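Long-range contacts in RagB/SusD family nutrient uptake outer membrane protein (Bacteroides thetaiotaomicron, PDB 7KV2), which probably binds beta-glucan at the bacterial cell surface, as a SusD-family glycan-binding protein of an outer-membrane nutrient uptake system: residues L302-I307 against Y378-G383; G296-T301 against S392-N397; W344-V349 against G372-K377; I307-T312 against A348-H353. All coordinates share one frame; numbering follows the deposited sequence.

Overall arrangement
All four contacts lie within the SusD family region of the protein. Interactions 1 and 2 share helix 299-303, and their centres are about 9 Å apart. Interactions 3 and 4 share helix 346-355, with centres about 10 Å apart. Interaction 1 touches all the others. Interaction 2 stays clear of interaction 3 (centres about 18 Å apart) and of interaction 4 (about 20 Å). Along the chain, interaction 2 closes the widest loop. Interaction 1 is nested inside it, and interactions 3 and 4 lie inside interaction 1. Together they tie helix 299-303, the two-stranded sheet and helix 346-355 to the loops between them. Burial falls outward, from interactions 1 to 3 to the partly buried interaction 4.

Interaction 1 of 4, residues L302-I307 against Y378-G383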
loop_
_atom_site.group_PDB
_atom_site.type_symbol
_atom_site.label_atom_id
_atom_site.label_comp_id
_atom_site.label_asym_id
_atom_site.label_seq_id
_atom_site.Cartn_x
_atom_site.Cartn_y
_atom_site.Cartn_z
ATOM N N LEU A 302 -1.445 -14.186 -5.904
ATOM C CA LEU A 302 0.044 -14.034 -5.939
ATOM C C LEU A 302 0.697 -14.685 -4.718
ATOM O O LEU A 302 1.665 -15.448 -4.928
ATOM C CB LEU A 302 0.415 -12.556 -5.996
ATOM C CG LEU A 302 0.074 -11.890 -7.325
ATOM C CD1 LEU A 302 0.226 -10.386 -7.265
ATOM C CD2 LEU A 302 0.944 -12.447 -8.435
ATOM N N ILE A 303 0.120 -14.553 -3.514
ATOM C CA ILE A 303 0.868 -14.791 -2.240
ATOM C C ILE A 303 0.308 -15.965 -1.429
ATOM O O ILE A 303 0.810 -16.203 -0.338
ATOM C CB ILE A 303 0.871 -13.486 -1.433
ATOM C CG1 ILE A 303 -0.551 -13.179 -0.941
ATOM C CG2 ILE A 303 1.491 -12.345 -2.237
ATOM C CD1 ILE A 303 -0.646 -12.082 0.083
ATOM N N SER A 304 -0.620 -16.743 -1.978
ATOM C CA SER A 304 -1.150 -17.955 -1.308
ATOM C C SER A 304 -0.384 -19.188 -1.763
ATOM O O SER A 304 0.312 -19.161 -2.784
ATOM C CB SER A 304 -2.613 -17.997 -1.544
ATOM O OG SER A 304 -3.197 -16.833 -0.937
ATOM N N PRO A 305 -0.425 -20.273 -0.976
ATOM C CA PRO A 305 0.462 -21.416 -1.184
ATOM C C PRO A 305 0.117 -22.108 -2.508
ATOM O O PRO A 305 -1.020 -22.264 -2.892
ATOM C CB PRO A 305 0.225 -22.381 -0.032
ATOM C CG PRO A 305 -0.664 -21.632 0.927
ATOM C CD PRO A 305 -1.290 -20.455 0.197
ATOM N N TYR A 306 1.167 -22.507 -3.212
ATOM C CA TYR A 306 1.058 -23.168 -4.524
ATOM C C TYR A 306 0.467 -24.573 -4.340
ATOM O O TYR A 306 0.992 -25.387 -3.512
ATOM C CB TYR A 306 2.447 -23.191 -5.162
ATOM C CG TYR A 306 2.461 -23.509 -6.643
ATOM C CD1 TYR A 306 1.747 -22.756 -7.545
ATOM C CD2 TYR A 306 3.257 -24.548 -7.134
ATOM C CE1 TYR A 306 1.803 -23.007 -8.910
ATOM C CE2 TYR A 306 3.332 -24.802 -8.488
ATOM C CZ TYR A 306 2.625 -24.022 -9.373
ATOM O OH TYR A 306 2.686 -24.260 -10.706
ATOM N N ILE A 307 -0.612 -24.832 -5.079
ATOM C CA ILE A 307 -1.361 -26.119 -5.116
ATOM C C ILE A 307 -1.731 -26.525 -3.682
ATOM O O ILE A 307 -1.677 -27.732 -3.313
ATOM C CB ILE A 307 -0.616 -27.204 -5.890
ATOM C CG1 ILE A 307 0.143 -26.599 -7.085
ATOM C CG2 ILE A 307 -1.594 -28.283 -6.314
ATOM C CD1 ILE A 307 0.934 -27.621 -7.883
ATOM N N TYR A 378 -3.860 -10.921 3.466
ATOM C CA TYR A 378 -4.306 -10.888 2.054
ATOM C C TYR A 378 -4.313 -12.298 1.461
ATOM O O TYR A 378 -4.288 -12.455 0.229
ATOM C CB TYR A 378 -3.478 -9.874 1.256
ATOM C CG TYR A 378 -3.748 -8.451 1.692
ATOM C CD1 TYR A 378 -5.035 -7.923 1.623
ATOM C CD2 TYR A 378 -2.744 -7.658 2.231
ATOM C CE1 TYR A 378 -5.295 -6.635 2.052
ATOM C CE2 TYR A 378 -2.987 -6.360 2.624
ATOM C CZ TYR A 378 -4.263 -5.843 2.532
ATOM O OH TYR A 378 -4.518 -4.557 2.918
ATOM N N ALA A 379 -4.343 -13.319 2.311
ATOM C CA ALA A 379 -4.425 -14.718 1.880
ATOM C C ALA A 379 -5.767 -14.957 1.166
ATOM O O ALA A 379 -6.764 -14.256 1.428
ATOM C CB ALA A 379 -4.296 -15.622 3.061
ATOM N N ALA A 380 -5.743 -15.899 0.229
ATOM C CA ALA A 380 -6.933 -16.406 -0.482
ATOM C C ALA A 380 -7.786 -17.202 0.515
ATOM O O ALA A 380 -7.346 -18.277 1.037
ATOM C CB ALA A 380 -6.528 -17.232 -1.665
ATOM N N ILE A 381 -8.960 -16.661 0.820
ATOM C CA ILE A 381 -9.875 -17.300 1.818
ATOM C C ILE A 381 -11.041 -17.896 1.041
ATOM O O ILE A 381 -11.629 -17.193 0.215
ATOM C CB ILE A 381 -10.353 -16.295 2.868
ATOM C CG1 ILE A 381 -9.173 -15.652 3.588
ATOM C CG2 ILE A 381 -11.359 -16.949 3.832
ATOM C CD1 ILE A 381 -8.270 -16.642 4.285
ATOM N N THR A 382 -11.300 -19.185 1.237
ATOM C CA THR A 382 -12.411 -19.876 0.528
ATOM C C THR A 382 -13.695 -19.031 0.599
ATOM O O THR A 382 -14.106 -18.665 1.718
ATOM C CB THR A 382 -12.624 -21.264 1.125
ATOM O OG1 THR A 382 -11.358 -21.907 1.239
ATOM C CG2 THR A 382 -13.612 -22.095 0.327
ATOM N N GLY A 383 -14.309 -18.732 -0.540
ATOM C CA GLY A 383 -15.530 -17.917 -0.594
ATOM C C GLY A 383 -15.283 -16.470 -1.016
ATOM O O GLY A 383 -16.255 -15.849 -1.483
#
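Ser304 and Ala380 form the tight part of this contact. The hydroxyl OG of Ser304 accepts a nearly straight bond from Ala380 N, at 3.0 Å and 165°. It also bonds to the carbonyl of Pro300, four residues back, so two bonds grip one small polar atom. The first torsion puts OG opposite the carbonyl carbon (chi1 -62°), on the side that meets the loop. The methyl CB of Ala380 lies alongside, 3.4 Å from Ser304 OG. An alanine in place of Ser304 would probably leave Ala380 N and the carbonyl of Pro300 each without this mate. The contact ties helix 299-303 and the chain that follows it to the loop between strands 373-375 and 400-404, in the SusD family region. Next to the serine, packing is apolar. The delta methyl CD1 of Ile303 meets Tyr378 CB at 3.8 Å, and lies 3.7 Å from Tyr378 O. That carbonyl oxygen is buried with no polar partner in the model. The tyrosine ring is turned elsewhere, and its OH bonds to Arg401 N. Beyond Ser304 and Ala380 the two segments part. Tyr306 is partly exposed there and makes a cation-pi contact with Arg367, while Ile307 is exposed.

Interaction 2 of 4, residues G296-T301 against S392-N397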
loop_
_atom_site.group_PDB
_atom_site.type_symbol
_atom_site.label_atom_id
_atom_site.label_comp_id
_atom_site.label_asym_id
_atom_site.label_seq_id
_atom_site.Cartn_x
_atom_site.Cartn_y
_atom_site.Cartn_z
ATOM N N GLY A 296 -12.112 -7.623 -9.084
ATOM C CA GLY A 296 -11.310 -8.054 -7.930
ATOM C C GLY A 296 -9.828 -7.771 -8.065
ATOM O O GLY A 296 -9.408 -7.063 -8.985
ATOM N N THR A 297 -9.069 -8.247 -7.084
ATOM C CA THR A 297 -7.607 -8.091 -7.007
ATOM C C THR A 297 -6.964 -9.433 -7.282
ATOM O O THR A 297 -7.516 -10.467 -6.933
ATOM C CB THR A 297 -7.161 -7.505 -5.654
ATOM O OG1 THR A 297 -5.754 -7.489 -5.617
ATOM C CG2 THR A 297 -7.634 -8.276 -4.449
ATOM N N ALA A 298 -5.775 -9.400 -7.845
ATOM C CA ALA A 298 -4.934 -10.587 -8.041
ATOM C C ALA A 298 -4.151 -10.900 -6.771
ATOM O O ALA A 298 -3.537 -11.975 -6.732
ATOM C CB ALA A 298 -3.959 -10.308 -9.175
ATOM N N LEU A 299 -4.098 -9.979 -5.794
ATOM C CA LEU A 299 -3.078 -10.077 -4.693
ATOM C C LEU A 299 -3.145 -11.445 -4.012
ATOM O O LEU A 299 -2.102 -12.089 -3.851
ATOM C CB LEU A 299 -3.177 -8.888 -3.737
ATOM C CG LEU A 299 -2.292 -8.957 -2.499
ATOM C CD1 LEU A 299 -0.823 -9.003 -2.861
ATOM C CD2 LEU A 299 -2.530 -7.819 -1.532
ATOM N N PRO A 300 -4.326 -11.941 -3.574
ATOM C CA PRO A 300 -4.397 -13.233 -2.880
ATOM C C PRO A 300 -3.876 -14.388 -3.739
ATOM O O PRO A 300 -3.282 -15.273 -3.195
ATOM C CB PRO A 300 -5.870 -13.361 -2.491
ATOM C CG PRO A 300 -6.336 -11.933 -2.405
ATOM C CD PRO A 300 -5.627 -11.264 -3.561
ATOM N N THR A 301 -4.094 -14.367 -5.048
ATOM C CA THR A 301 -3.564 -15.431 -5.941
ATOM C C THR A 301 -2.032 -15.375 -5.863
ATOM O O THR A 301 -1.375 -16.436 -5.790
ATOM C CB THR A 301 -4.078 -15.288 -7.378
ATOM O OG1 THR A 301 -5.503 -15.512 -7.400
ATOM C CG2 THR A 301 -3.390 -16.289 -8.287
ATOM N N SER A 392 -11.272 -16.602 -11.746
ATOM C CA SER A 392 -11.288 -16.724 -10.263
ATOM C C SER A 392 -9.991 -16.131 -9.690
ATOM O O SER A 392 -10.056 -15.502 -8.584
ATOM C CB SER A 392 -11.505 -18.160 -9.816
ATOM O OG SER A 392 -10.340 -18.954 -10.020
ATOM N N GLU A 393 -8.892 -16.227 -10.449
ATOM C CA GLU A 393 -7.535 -15.857 -9.983
ATOM C C GLU A 393 -7.416 -14.338 -9.843
ATOM O O GLU A 393 -6.574 -13.881 -9.058
ATOM C CB GLU A 393 -6.472 -16.393 -10.955
ATOM C CG GLU A 393 -6.520 -17.905 -11.136
ATOM C CD GLU A 393 -5.262 -18.528 -11.724
ATOM O OE1 GLU A 393 -4.593 -17.852 -12.565
ATOM O OE2 GLU A 393 -4.937 -19.685 -11.339
ATOM N N LEU A 394 -8.173 -13.561 -10.618
ATOM C CA LEU A 394 -8.009 -12.091 -10.653
ATOM C C LEU A 394 -9.166 -11.396 -9.936
ATOM O O LEU A 394 -9.198 -10.130 -9.969
ATOM C CB LEU A 394 -7.943 -11.646 -12.125
ATOM C CG LEU A 394 -6.782 -12.242 -12.935
ATOM C CD1 LEU A 394 -6.848 -11.834 -14.407
ATOM C CD2 LEU A 394 -5.424 -11.857 -12.367
ATOM N N ASN A 395 -10.083 -12.132 -9.323
ATOM C CA ASN A 395 -11.320 -11.469 -8.824
ATOM C C ASN A 395 -11.541 -11.701 -7.342
ATOM O O ASN A 395 -12.694 -11.958 -6.978
ATOM C CB ASN A 395 -12.572 -11.839 -9.625
ATOM C CG ASN A 395 -12.560 -11.095 -10.934
ATOM O OD1 ASN A 395 -12.614 -9.855 -10.950
ATOM N ND2 ASN A 395 -12.374 -11.847 -12.015
ATOM N N TRP A 396 -10.499 -11.587 -6.517
ATOM C CA TRP A 396 -10.685 -11.620 -5.042
ATOM C C TRP A 396 -11.311 -10.288 -4.581
ATOM O O TRP A 396 -11.014 -9.274 -5.159
ATOM C CB TRP A 396 -9.345 -11.872 -4.361
ATOM C CG TRP A 396 -8.816 -13.217 -4.694
ATOM C CD1 TRP A 396 -7.874 -13.522 -5.643
ATOM C CD2 TRP A 396 -9.246 -14.455 -4.116
ATOM N NE1 TRP A 396 -7.681 -14.871 -5.655
ATOM C CE2 TRP A 396 -8.530 -15.474 -4.763
ATOM C CE3 TRP A 396 -10.150 -14.802 -3.094
ATOM C CZ2 TRP A 396 -8.700 -16.813 -4.436
ATOM C CZ3 TRP A 396 -10.308 -16.130 -2.775
ATOM C CH2 TRP A 396 -9.599 -17.120 -3.437
ATOM N N ASN A 397 -12.150 -10.336 -3.546
ATOM C CA ASN A 397 -12.903 -9.175 -3.030
ATOM C C ASN A 397 -12.052 -8.389 -2.002
ATOM O O ASN A 397 -12.519 -7.321 -1.576
ATOM C CB ASN A 397 -14.242 -9.631 -2.419
ATOM C CG ASN A 397 -14.118 -10.452 -1.154
ATOM O OD1 ASN A 397 -13.079 -10.457 -0.485
ATOM N ND2 ASN A 397 -15.177 -11.186 -0.798
#
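Thr297 and Trp396 pair their backbones as a single antiparallel hydrogen-bonded bridge. Thr297 N gives to Trp396 O at 2.9 Å, and Trp396 N returns a bond to Thr297 O at 3.2 Å. Beside the bridge, Gly296 N reaches a lone pair of Asn395 OD1 at 3.0 Å. Glycine suits this place, because a CB would clash with Asn395 C. The ND2 of the same amide bonds to Arg286 O. Other side-chain bonds centre on Thr301. Its OG1 lies opposite the carbonyl carbon (chi1 -66°), where it faces both partners. It gives to a lone pair of Glu393 O at 2.6 Å and accepts from Trp396 NE1 at 2.9 Å, close to the indole plane. The bond from NE1 holds the indole in its rotation, and the bond to Glu393 O holds the hydroxyl that receives it. Thr297 OG1 accepts a capping bond from Leu299 N, with Asp61 as a further partner. Apolar contacts complete the join. Pro300 CB sits over the five-membered ring of Trp396, 3.7 Å from its centroid, as a CH-pi contact. Ala298 CB meets Leu394 CD2 at 3.8 Å. Capping threonine, beta bridge and buried tryptophan together join helix 299-303 to the loop before strand 400-404 in this SusD-family protein.

Interaction 3 of 4, residues W344-V349 against G372-K377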
loop_
_atom_site.group_PDB
_atom_site.type_symbol
_atom_site.label_atom_id
_atom_site.label_comp_id
_atom_site.label_asym_id
_atom_site.label_seq_id
_atom_site.Cartn_x
_atom_site.Cartn_y
_atom_site.Cartn_z
ATOM N N TRP A 344 0.216 -16.870 8.677
ATOM C CA TRP A 344 -0.655 -18.061 8.633
ATOM C C TRP A 344 0.280 -19.250 8.446
ATOM O O TRP A 344 1.016 -19.271 7.467
ATOM C CB TRP A 344 -1.723 -17.959 7.544
ATOM C CG TRP A 344 -2.455 -19.244 7.343
ATOM C CD1 TRP A 344 -3.162 -19.947 8.280
ATOM C CD2 TRP A 344 -2.549 -19.993 6.128
ATOM N NE1 TRP A 344 -3.706 -21.076 7.720
ATOM C CE2 TRP A 344 -3.362 -21.115 6.390
ATOM C CE3 TRP A 344 -2.097 -19.785 4.821
ATOM C CZ2 TRP A 344 -3.616 -22.090 5.432
ATOM C CZ3 TRP A 344 -2.410 -20.720 3.857
ATOM C CH2 TRP A 344 -3.154 -21.859 4.157
ATOM N N ASN A 345 0.341 -20.132 9.444
ATOM C CA ASN A 345 1.225 -21.318 9.437
ATOM C C ASN A 345 0.545 -22.424 8.631
ATOM O O ASN A 345 -0.053 -23.393 9.225
ATOM C CB ASN A 345 1.563 -21.728 10.874
ATOM C CG ASN A 345 2.754 -22.656 10.947
ATOM O OD1 ASN A 345 3.149 -23.249 9.948
ATOM N ND2 ASN A 345 3.349 -22.739 12.133
ATOM N N ALA A 346 0.631 -22.319 7.313
ATOM C CA ALA A 346 0.038 -23.273 6.368
ATOM C C ALA A 346 0.570 -24.669 6.660
ATOM O O ALA A 346 -0.236 -25.631 6.582
ATOM C CB ALA A 346 0.361 -22.883 4.953
ATOM N N GLN A 347 1.882 -24.808 6.881
ATOM C CA GLN A 347 2.468 -26.163 7.059
ATOM C C GLN A 347 1.942 -26.782 8.356
ATOM O O GLN A 347 1.585 -27.965 8.316
ATOM C CB GLN A 347 3.994 -26.181 7.059
ATOM C CG GLN A 347 4.564 -27.595 6.991
ATOM C CD GLN A 347 4.050 -28.363 5.790
ATOM O OE1 GLN A 347 4.128 -27.895 4.656
ATOM N NE2 GLN A 347 3.543 -29.558 6.048
ATOM N N ALA A 348 1.855 -26.017 9.447
ATOM C CA ALA A 348 1.346 -26.530 10.747
ATOM C C ALA A 348 -0.075 -27.055 10.557
ATOM O O ALA A 348 -0.444 -28.106 11.157
ATOM C CB ALA A 348 1.416 -25.459 11.809
ATOM N N VAL A 349 -0.873 -26.382 9.728
ATOM C CA VAL A 349 -2.279 -26.791 9.438
ATOM C C VAL A 349 -2.282 -28.198 8.818
ATOM O O VAL A 349 -3.058 -29.079 9.270
ATOM C CB VAL A 349 -2.959 -25.754 8.525
ATOM C CG1 VAL A 349 -4.228 -26.291 7.903
ATOM C CG2 VAL A 349 -3.202 -24.442 9.268
ATOM N N GLY A 372 6.791 -22.130 5.181
ATOM C CA GLY A 372 5.585 -22.666 5.855
ATOM C C GLY A 372 4.604 -21.573 6.277
ATOM O O GLY A 372 3.441 -21.910 6.623
ATOM N N PHE A 373 4.998 -20.291 6.220
ATOM C CA PHE A 373 4.140 -19.151 6.612
ATOM C C PHE A 373 3.786 -18.332 5.387
ATOM O O PHE A 373 4.699 -18.051 4.526
ATOM C CB PHE A 373 4.829 -18.226 7.612
ATOM C CG PHE A 373 5.185 -18.860 8.941
ATOM C CD1 PHE A 373 4.233 -19.003 9.935
ATOM C CD2 PHE A 373 6.484 -19.269 9.205
ATOM C CE1 PHE A 373 4.564 -19.575 11.154
ATOM C CE2 PHE A 373 6.827 -19.779 10.459
ATOM C CZ PHE A 373 5.857 -19.962 11.414
ATOM N N PHE A 374 2.546 -17.878 5.350
ATOM C CA PHE A 374 2.029 -16.957 4.310
ATOM C C PHE A 374 1.351 -15.763 4.965
ATOM O O PHE A 374 0.991 -15.831 6.160
ATOM C CB PHE A 374 1.138 -17.719 3.314
ATOM C CG PHE A 374 1.864 -18.833 2.597
ATOM C CD1 PHE A 374 2.037 -20.068 3.197
ATOM C CD2 PHE A 374 2.494 -18.597 1.385
ATOM C CE1 PHE A 374 2.776 -21.057 2.575
ATOM C CE2 PHE A 374 3.211 -19.603 0.757
ATOM C CZ PHE A 374 3.333 -20.842 1.346
ATOM N N LEU A 375 1.205 -14.685 4.201
ATOM C CA LEU A 375 0.670 -13.404 4.723
ATOM C C LEU A 375 -0.848 -13.561 4.834
ATOM O O LEU A 375 -1.586 -13.434 3.834
ATOM C CB LEU A 375 1.057 -12.258 3.796
ATOM C CG LEU A 375 0.560 -10.879 4.224
ATOM C CD1 LEU A 375 1.210 -10.446 5.527
ATOM C CD2 LEU A 375 0.858 -9.861 3.142
ATOM N N GLU A 376 -1.304 -13.790 6.058
ATOM C CA GLU A 376 -2.731 -14.021 6.365
ATOM C C GLU A 376 -3.592 -12.836 5.971
ATOM O O GLU A 376 -4.721 -13.068 5.520
ATOM C CB GLU A 376 -2.845 -14.366 7.851
ATOM C CG GLU A 376 -4.275 -14.589 8.324
ATOM C CD GLU A 376 -5.040 -15.739 7.687
ATOM O OE1 GLU A 376 -4.470 -16.455 6.855
ATOM O OE2 GLU A 376 -6.248 -15.841 7.953
ATOM N N LYS A 377 -3.101 -11.595 6.108
ATOM C CA LYS A 377 -3.911 -10.391 5.862
ATOM C C LYS A 377 -4.574 -10.443 4.486
ATOM O O LYS A 377 -5.710 -9.955 4.351
ATOM C CB LYS A 377 -3.071 -9.130 5.946
ATOM C CG LYS A 377 -2.506 -8.864 7.326
ATOM C CD LYS A 377 -1.628 -7.646 7.376
ATOM C CE LYS A 377 -1.014 -7.430 8.751
ATOM N NZ LYS A 377 -0.144 -6.222 8.845
#
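Trp344 and Phe374 exchange two backbone bonds as the hydrogen-bonded pair of a two-stranded antiparallel sheet, whose strand 343-345 leads directly into helix 346-355. Trp344 N gives to Phe374 O at 2.8 Å, nearly along the C=O axis. Phe374 N gives to Trp344 O at 3.0 Å. The next pair, Asn345 with Phe373, is non-hydrogen-bonded, and Phe373 CA brings its hydrogen to Trp344 O. On the face of Trp344 and Phe374, CB of the helix residue Ala346 touches Phe374 CD1 at 3.7 Å. Phe374 CB meets the indole edge of Trp344 at CE3. On the other face the amide of Asn345 leans against the ring of Phe373, ND2 to CE1 3.5 Å, with the planes 42° apart. The helix start is held by its own N-cap and by the residue just before the partner strand. Asn345 is the N-cap, and its OD1 takes Ala348 N from above the amide plane. Gln347 N makes a weak bond to Gly372 O. Further out, Asp313 holds Trp344 NE1, and the ring of His315 stacks on the indole. His315 NE2 also bonds Glu376 OE1. Glu376 CG lies opposite its backbone N (chi1 178°) and the chain bends at the next torsion, which sets OE1 3.2 Å from Trp344 CB.

Interaction 4 of 4, residues I307-T312 against A348-H353; sequences IWPNGT and AVLDAH
Trp308 pushes the six-membered end of its indole against Leu350 and Val349 of helix 346-355. The ring's CH2 corner is the main bump. Trp308 CH2 lies 3.4 Å from Leu350 CD2, a close fit. Leu350 lies along the CZ3 to CH2 rim on one side, with its CG 3.6 Å and its CD1 3.8 Å from Trp308 CZ3. Val349 closes the rim. Its CG1 is turned opposite the backbone N (chi1 164°) and meets the ring at its edge, in plane, 3.9 Å from Trp308 CH2. A second bump is the methyl CG2 of Thr312, which sits 3.9 Å from Leu350 CD2. Leu350 CD2 therefore sits in the corner formed by the indole rim and this methyl. The loop holds its own shape. Residues Pro309 to Thr312 make a type II beta turn, with Gly311 at positive phi. Trp308 NE1 bonds back to Thr312 O at 3.1 Å, within 2° of the ring plane. Pro309 CD rests over one face of the indole, toward its rim, and Trp344 meets the indole edge-to-face. An alanine in place of Trp308 would probably open a gap beside Leu350 and leave Thr312 O without its indole N-H. Contact between loop and helix is wholly apolar. The join therefore rests on close fit and burial, and the loop's own bond from NE1 is likely to keep the indole turned toward the helix.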
loop_
_atom_site.group_PDB
_atom_site.type_symbol
_atom_site.label_atom_id
_atom_site.label_comp_id
_atom_site.label_asym_id
_atom_site.label_seq_id
_atom_site.Cartn_x
_atom_site.Cartn_y
_atom_site.Cartn_z
ATOM N N ILE A 307 -0.612 -24.832 -5.079
ATOM C CA ILE A 307 -1.361 -26.119 -5.116
ATOM C C ILE A 307 -1.731 -26.525 -3.682
ATOM O O ILE A 307 -1.677 -27.732 -3.313
ATOM C CB ILE A 307 -0.616 -27.204 -5.890
ATOM C CG1 ILE A 307 0.143 -26.599 -7.085
ATOM C CG2 ILE A 307 -1.594 -28.283 -6.314
ATOM C CD1 ILE A 307 0.934 -27.621 -7.883
ATOM N N TRP A 308 -2.121 -25.526 -2.890
ATOM C CA TRP A 308 -2.856 -25.769 -1.617
ATOM C C TRP A 308 -4.135 -26.541 -1.930
ATOM O O TRP A 308 -4.813 -26.258 -2.915
ATOM C CB TRP A 308 -3.166 -24.437 -0.932
ATOM C CG TRP A 308 -3.899 -24.597 0.359
ATOM C CD1 TRP A 308 -5.237 -24.455 0.553
ATOM C CD2 TRP A 308 -3.334 -24.948 1.629
ATOM N NE1 TRP A 308 -5.531 -24.636 1.880
ATOM C CE2 TRP A 308 -4.399 -24.968 2.561
ATOM C CE3 TRP A 308 -2.039 -25.165 2.099
ATOM C CZ2 TRP A 308 -4.197 -25.273 3.904
ATOM C CZ3 TRP A 308 -1.841 -25.448 3.431
ATOM C CH2 TRP A 308 -2.917 -25.537 4.314
ATOM N N PRO A 309 -4.510 -27.538 -1.099
ATOM C CA PRO A 309 -5.843 -28.138 -1.222
ATOM C C PRO A 309 -6.967 -27.152 -0.811
ATOM O O PRO A 309 -7.280 -27.046 0.362
ATOM C CB PRO A 309 -5.702 -29.360 -0.312
ATOM C CG PRO A 309 -4.689 -28.946 0.743
ATOM C CD PRO A 309 -3.677 -28.129 -0.038
ATOM N N ASN A 310 -7.540 -26.491 -1.808
ATOM C CA ASN A 310 -8.648 -25.508 -1.710
ATOM C C ASN A 310 -9.689 -25.975 -0.669
ATOM O O ASN A 310 -10.209 -27.122 -0.760
ATOM C CB ASN A 310 -9.276 -25.260 -3.076
ATOM C CG ASN A 310 -8.538 -24.238 -3.896
ATOM O OD1 ASN A 310 -7.485 -23.749 -3.479
ATOM N ND2 ASN A 310 -9.088 -23.924 -5.056
ATOM N N GLY A 311 -9.979 -25.101 0.281
ATOM C CA GLY A 311 -11.002 -25.304 1.326
ATOM C C GLY A 311 -10.428 -25.822 2.617
ATOM O O GLY A 311 -11.098 -25.628 3.667
ATOM N N THR A 312 -9.244 -26.454 2.603
ATOM C CA THR A 312 -8.552 -26.898 3.834
ATOM C C THR A 312 -8.257 -25.666 4.712
ATOM O O THR A 312 -7.606 -24.695 4.214
ATOM C CB THR A 312 -7.316 -27.746 3.513
ATOM O OG1 THR A 312 -7.740 -28.885 2.760
ATOM C CG2 THR A 312 -6.593 -28.243 4.739
ATOM N N ALA A 348 1.855 -26.017 9.447
ATOM C CA ALA A 348 1.346 -26.530 10.747
ATOM C C ALA A 348 -0.075 -27.055 10.557
ATOM O O ALA A 348 -0.444 -28.106 11.157
ATOM C CB ALA A 348 1.416 -25.459 11.809
ATOM N N VAL A 349 -0.873 -26.382 9.728
ATOM C CA VAL A 349 -2.279 -26.791 9.438
ATOM C C VAL A 349 -2.282 -28.198 8.818
ATOM O O VAL A 349 -3.058 -29.079 9.270
ATOM C CB VAL A 349 -2.959 -25.754 8.525
ATOM C CG1 VAL A 349 -4.228 -26.291 7.903
ATOM C CG2 VAL A 349 -3.202 -24.442 9.268
ATOM N N LEU A 350 -1.433 -28.431 7.829
ATOM C CA LEU A 350 -1.386 -29.761 7.196
ATOM C C LEU A 350 -0.782 -30.802 8.159
ATOM O O LEU A 350 -1.246 -31.941 8.113
ATOM C CB LEU A 350 -0.612 -29.661 5.881
ATOM C CG LEU A 350 -1.227 -28.753 4.807
ATOM C CD1 LEU A 350 -0.542 -28.967 3.470
ATOM C CD2 LEU A 350 -2.718 -28.963 4.632
ATOM N N ASP A 351 0.252 -30.464 8.929
ATOM C CA ASP A 351 0.900 -31.372 9.910
ATOM C C ASP A 351 -0.194 -31.858 10.860
ATOM O O ASP A 351 -0.265 -33.077 11.104
ATOM C CB ASP A 351 2.026 -30.708 10.717
ATOM C CG ASP A 351 3.248 -30.307 9.914
ATOM O OD1 ASP A 351 3.397 -30.812 8.798
ATOM O OD2 ASP A 351 4.047 -29.479 10.415
ATOM N N ALA A 352 -1.052 -30.949 11.323
ATOM C CA ALA A 352 -2.152 -31.265 12.265
ATOM C C ALA A 352 -3.144 -32.212 11.580
ATOM O O ALA A 352 -3.471 -33.282 12.163
ATOM C CB ALA A 352 -2.831 -30.007 12.737
ATOM N N HIS A 353 -3.609 -31.812 10.394
ATOM C CA HIS A 353 -4.526 -32.590 9.533
ATOM C C HIS A 353 -4.036 -34.030 9.368
ATOM O O HIS A 353 -4.889 -34.944 9.444
ATOM C CB HIS A 353 -4.662 -31.982 8.144
ATOM C CG HIS A 353 -5.618 -32.772 7.328
ATOM N ND1 HIS A 353 -5.216 -33.869 6.592
ATOM C CD2 HIS A 353 -6.960 -32.678 7.215
ATOM C CE1 HIS A 353 -6.269 -34.382 5.995
ATOM N NE2 HIS A 353 -7.362 -33.672 6.370
#